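Long-range contacts in 5-carboxyvanillate decarboxylase (Sphingomonas paucimobilis, PDB 4NI8), which probably catalyses the manganese-dependent removal of a carboxylate group from 5-carboxyvanillate, a reaction of lignin breakdown: residues I5-A10 and M293-Y298; G226-A231 and F267-S272. All coordinates share one frame; numbering follows the deposited sequence.

Contact 1: residues I5-A10 and M293-Y298. With MN (manganese (II) ion), chain I; 1WB (5-methoxybenzene-1,3-dicarboxylic acid), chain J.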
# COMPACT_ATOMS: atom_id res chain seq x y z
N ILE A 5 22.27 -16.15 1.00
CA ILE A 5 21.81 -16.03 2.38
C ILE A 5 20.34 -15.57 2.40
O ILE A 5 20.05 -14.42 2.13
CB ILE A 5 22.68 -15.01 3.15
CG1 ILE A 5 24.14 -15.48 3.16
CG2 ILE A 5 22.16 -14.83 4.56
CD1 ILE A 5 25.11 -14.49 3.81
N ALA A 6 19.43 -16.49 2.72
CA ALA A 6 18.00 -16.17 2.75
C ALA A 6 17.63 -15.46 4.06
O ALA A 6 17.92 -15.97 5.15
CB ALA A 6 17.20 -17.45 2.58
N THR A 7 17.01 -14.29 3.98
CA THR A 7 16.90 -13.44 5.17
C THR A 7 15.54 -13.39 5.89
O THR A 7 15.43 -12.69 6.90
CB THR A 7 17.32 -11.98 4.86
OG1 THR A 7 16.56 -11.48 3.76
CG2 THR A 7 18.81 -11.91 4.51
N GLU A 8 14.53 -14.10 5.40
CA GLU A 8 13.23 -14.10 6.09
C GLU A 8 12.69 -15.51 6.29
O GLU A 8 11.60 -15.84 5.83
CB GLU A 8 12.19 -13.25 5.34
CG GLU A 8 11.02 -12.86 6.24
CD GLU A 8 9.90 -12.14 5.51
OE1 GLU A 8 10.15 -11.04 4.95
OE2 GLU A 8 8.77 -12.66 5.51
N GLU A 9 13.44 -16.33 7.02
CA GLU A 9 13.16 -17.76 7.08
C GLU A 9 12.65 -18.09 8.47
O GLU A 9 13.37 -18.01 9.47
CB GLU A 9 14.44 -18.53 6.75
CG GLU A 9 15.15 -17.92 5.51
CD GLU A 9 14.17 -17.63 4.36
OE1 GLU A 9 14.21 -16.52 3.79
OE2 GLU A 9 13.35 -18.51 4.04
N ALA A 10 11.37 -18.45 8.53
CA ALA A 10 10.70 -18.63 9.81
C ALA A 10 11.01 -19.97 10.47
O ALA A 10 11.21 -20.98 9.80
CB ALA A 10 9.20 -18.46 9.64
N MET A 293 18.02 -7.06 -0.27
CA MET A 293 18.49 -8.40 0.09
C MET A 293 17.53 -9.46 -0.40
O MET A 293 16.33 -9.24 -0.48
CB MET A 293 18.65 -8.52 1.61
CG MET A 293 19.76 -7.64 2.19
SD MET A 293 19.80 -7.73 4.01
CE MET A 293 18.46 -6.61 4.39
N TRP A 294 18.07 -10.64 -0.69
CA TRP A 294 17.25 -11.77 -1.09
C TRP A 294 16.70 -12.53 0.11
O TRP A 294 17.32 -12.56 1.19
CB TRP A 294 18.08 -12.69 -1.98
CG TRP A 294 17.41 -13.97 -2.40
CD1 TRP A 294 16.43 -14.11 -3.34
CD2 TRP A 294 17.72 -15.28 -1.92
NE1 TRP A 294 16.09 -15.45 -3.46
CE2 TRP A 294 16.88 -16.18 -2.61
CE3 TRP A 294 18.62 -15.79 -0.97
CZ2 TRP A 294 16.90 -17.57 -2.38
CZ3 TRP A 294 18.65 -17.17 -0.74
CH2 TRP A 294 17.79 -18.04 -1.44
N ALA A 295 15.53 -13.12 -0.07
CA ALA A 295 14.93 -14.00 0.94
C ALA A 295 14.03 -15.01 0.25
O ALA A 295 13.70 -14.85 -0.93
CB ALA A 295 14.15 -13.19 1.98
N ILE A 296 13.64 -16.05 0.98
CA ILE A 296 12.74 -17.06 0.46
C ILE A 296 11.35 -16.93 1.08
O ILE A 296 10.35 -17.07 0.38
CB ILE A 296 13.26 -18.49 0.77
CG1 ILE A 296 14.62 -18.72 0.11
CG2 ILE A 296 12.27 -19.55 0.29
CD1 ILE A 296 15.38 -19.91 0.71
N ASP A 297 11.31 -16.66 2.39
CA ASP A 297 10.07 -16.71 3.17
C ASP A 297 9.63 -18.17 3.39
O ASP A 297 8.44 -18.48 3.43
CB ASP A 297 8.93 -15.89 2.52
CG ASP A 297 8.14 -15.08 3.52
OD1 ASP A 297 8.17 -15.41 4.72
OD2 ASP A 297 7.49 -14.09 3.08
N TYR A 298 10.62 -19.05 3.56
CA TYR A 298 10.36 -20.45 3.88
C TYR A 298 9.85 -20.50 5.32
O TYR A 298 10.29 -19.72 6.16
CB TYR A 298 11.68 -21.23 3.78
CG TYR A 298 11.54 -22.71 4.03
CD1 TYR A 298 11.17 -23.58 3.01
CD2 TYR A 298 11.77 -23.24 5.30
CE1 TYR A 298 11.05 -24.94 3.24
CE2 TYR A 298 11.65 -24.60 5.54
CZ TYR A 298 11.30 -25.44 4.51
OH TYR A 298 11.18 -26.80 4.76
MN MN I . 7.58 -14.15 6.42
C1 1WB J . 2.09 -16.41 5.86
CO1 1WB J . 2.90 -15.60 5.06
CO2 1WB J . 2.31 -16.50 7.23
CM1 1WB J . 3.94 -14.89 5.65
CM2 1WB J . 3.37 -15.77 7.82
OM 1WB J . 3.64 -15.82 9.16
CZ 1WB J . 4.17 -14.96 7.03
CC 1WB J . 1.00 -17.17 5.22
CV 1WB J . 2.75 -16.47 10.04
O1 1WB J . 1.09 -17.47 4.00
O2 1WB J . -0.02 -17.51 5.89
CCC 1WB J . 4.71 -13.89 4.85
O11 1WB J . 5.77 -13.44 5.36
O22 1WB J . 4.30 -13.55 3.73
O HOH W 1 20.17 -11.97 1.20
O HOH W 2 8.94 -15.35 7.73
O HOH W 3 6.37 -15.58 7.30
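E8 and D297 reach the same manganese ion from positions far apart in the chain, their side chains running side by side with carboxylate planes 77° apart. E8 starts with CB against the methyl CB of A295, 3.9 Å away. With CG anti to the backbone N (chi1 -161°) the chain extends toward the metal, and CG and CD pass the OD1 side of D297. E8 OE2 then binds the manganese at 2.1 Å, while OE1 is held by Y172 and S272. D297 OD1 adds a bond of 2.2 Å to the ion; OD2 hydrogen-bonds to H227. H174, two waters and O11 of the dicarboxylate ligand complete the shell.

The neighbouring E9 braces the loop carrying D297. Its bent chain lays the carboxylate along the backbone, where E9 OE1 accepts from I296 N at 2.9 Å and also from D297 N and E8 N, and E9 OE2 takes Y298 N at 2.8 Å. Farther back, W294 O accepts hydrogen bonds from both N and OG1 of T7, and A6 CB touches W294 CZ3 and I296 CD1. Metal ligands at the end of the first strand and in the loop just after the last are typical of the amidohydrolase TIM barrel.

Contact 2: residues G226-A231 and F267-S272. With 1WB (5-methoxybenzene-1,3-dicarboxylic acid), chain J.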
# COMPACT_ATOMS: atom_id res chain seq x y z
N GLY A 226 10.50 -6.82 4.64
CA GLY A 226 10.37 -7.82 3.59
C GLY A 226 9.37 -7.41 2.51
O GLY A 226 8.92 -6.27 2.46
N HIS A 227 9.08 -8.35 1.62
CA HIS A 227 8.05 -8.16 0.60
C HIS A 227 8.30 -6.90 -0.21
O HIS A 227 7.41 -6.07 -0.42
CB HIS A 227 6.67 -8.25 1.27
CG HIS A 227 6.62 -9.34 2.28
ND1 HIS A 227 6.62 -9.10 3.64
CD2 HIS A 227 6.68 -10.69 2.15
CE1 HIS A 227 6.64 -10.24 4.29
NE2 HIS A 227 6.68 -11.23 3.41
N MET A 228 9.55 -6.78 -0.67
CA MET A 228 10.02 -5.67 -1.48
C MET A 228 9.74 -4.32 -0.81
O MET A 228 9.30 -3.37 -1.45
CB MET A 228 9.47 -5.74 -2.92
CG MET A 228 10.40 -5.15 -3.99
SD MET A 228 12.02 -5.97 -4.09
CE MET A 228 11.63 -7.39 -5.11
N GLY A 229 10.01 -4.27 0.49
CA GLY A 229 9.83 -3.04 1.26
C GLY A 229 8.38 -2.70 1.57
O GLY A 229 8.06 -1.54 1.87
N GLU A 230 7.52 -3.70 1.50
CA GLU A 230 6.08 -3.51 1.72
C GLU A 230 5.56 -2.36 0.86
O GLU A 230 4.68 -1.59 1.27
CB GLU A 230 5.76 -3.30 3.22
CG GLU A 230 6.41 -4.32 4.17
CD GLU A 230 5.82 -5.74 4.06
OE1 GLU A 230 4.87 -5.94 3.28
OE2 GLU A 230 6.33 -6.64 4.76
N ALA A 231 6.14 -2.26 -0.35
CA ALA A 231 5.78 -1.28 -1.39
C ALA A 231 6.16 0.16 -1.10
O ALA A 231 5.95 1.02 -1.94
CB ALA A 231 4.29 -1.37 -1.77
N PHE A 267 16.55 2.31 6.36
CA PHE A 267 15.91 1.04 6.03
C PHE A 267 16.68 0.27 4.96
O PHE A 267 17.42 0.84 4.16
CB PHE A 267 14.48 1.24 5.50
CG PHE A 267 13.49 1.74 6.51
CD1 PHE A 267 13.55 3.03 7.00
CD2 PHE A 267 12.43 0.94 6.90
CE1 PHE A 267 12.61 3.50 7.92
CE2 PHE A 267 11.47 1.40 7.82
CZ PHE A 267 11.57 2.68 8.32
N ALA A 268 16.45 -1.03 4.96
CA ALA A 268 16.84 -1.89 3.84
C ALA A 268 15.66 -2.82 3.58
O ALA A 268 14.75 -2.92 4.40
CB ALA A 268 18.12 -2.68 4.17
N ILE A 269 15.64 -3.47 2.42
CA ILE A 269 14.48 -4.29 2.10
C ILE A 269 14.90 -5.70 1.71
O ILE A 269 16.06 -5.95 1.39
CB ILE A 269 13.59 -3.67 1.00
CG1 ILE A 269 14.25 -3.80 -0.38
CG2 ILE A 269 13.27 -2.20 1.32
CD1 ILE A 269 13.30 -3.39 -1.54
N THR A 270 13.95 -6.63 1.75
CA THR A 270 14.19 -7.95 1.18
C THR A 270 13.15 -8.31 0.13
O THR A 270 12.09 -7.67 0.07
CB THR A 270 14.25 -9.08 2.22
OG1 THR A 270 12.93 -9.54 2.51
CG2 THR A 270 14.95 -8.62 3.50
N THR A 271 13.44 -9.33 -0.67
CA THR A 271 12.58 -9.72 -1.78
C THR A 271 11.57 -10.82 -1.43
O THR A 271 10.96 -11.41 -2.32
CB THR A 271 13.42 -10.22 -2.99
OG1 THR A 271 14.13 -11.41 -2.63
CG2 THR A 271 14.43 -9.15 -3.43
N SER A 272 11.42 -11.10 -0.14
CA SER A 272 10.55 -12.19 0.30
C SER A 272 9.17 -12.07 -0.34
O SER A 272 8.55 -11.02 -0.26
CB SER A 272 10.41 -12.21 1.82
OG SER A 272 10.02 -10.93 2.31
C1 1WB J . 2.09 -16.41 5.86
CO1 1WB J . 2.90 -15.60 5.06
CO2 1WB J . 2.31 -16.50 7.23
CM1 1WB J . 3.94 -14.89 5.65
CM2 1WB J . 3.37 -15.77 7.82
OM 1WB J . 3.64 -15.82 9.16
CZ 1WB J . 4.17 -14.96 7.03
CC 1WB J . 1.00 -17.17 5.22
CV 1WB J . 2.75 -16.47 10.04
O1 1WB J . 1.09 -17.47 4.00
O2 1WB J . -0.02 -17.51 5.89
CCC 1WB J . 4.71 -13.89 4.85
O11 1WB J . 5.77 -13.44 5.36
O22 1WB J . 4.30 -13.55 3.73
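With chi1 at -41°, H227 places CG anti to its carbonyl carbon and brings its ring over S272, whose OG is turned between backbone N and carbonyl carbon. S272 OG accepts the backbone N-H of H227 at 2.8 Å and lies over one face of the imidazole, offset toward the rim. E8 is its second partner, so S272 joins the histidine's backbone to a metal ligand. At the ring's edge, H227 ND1 donates to E230 OE2 at 2.7 Å in a nearly straight bond (172°) close to the ring plane, which would restrain rotation of the imidazole. H227 NE2, which also serves D297, makes a weak bond of 3.1 Å to O11 of the ligand; R238 of the second subunit also packs on this histidine.

In the TIM barrel, this short turn of left-handed backbone conformation follows strand 223-225 and lies beside the next strand, 267-270, the two axes at 116°. M228 N donates to T270 O at 2.8 Å. G226, without a side chain, brings its CA to 3.3 Å from T270 OG1, and G229 CA likewise rests on I269 CG2 at 3.5 Å. Bends at chi2 and chi3 fold M228 back toward the strand: M228 SD meets I269 CD1 at 3.8 Å, and CE lies alongside T271 CG2. Helix 277-287 packs against M228, I269 and T271.

The centres of the two contacts lie about 11 Å apart at the same end of the parallel barrel. Contact 1 joins strand 5-11 to the loop after strand 292-293, the first and last of eight strands, and so closes the ring; contact 2 links the turn after strand 223-225 to strand 267-270 and is nested between the two halves of contact 1 along the chain. Strands 267-270 and 292-293 are neighbours, probably bonded through M293 N and I269 O. E8 of contact 1 and S272 of contact 2 touch, so contact 2 supplies part of the metal's second shell, and both contacts meet the bound dicarboxylate, consistent with both lining the active-site pocket.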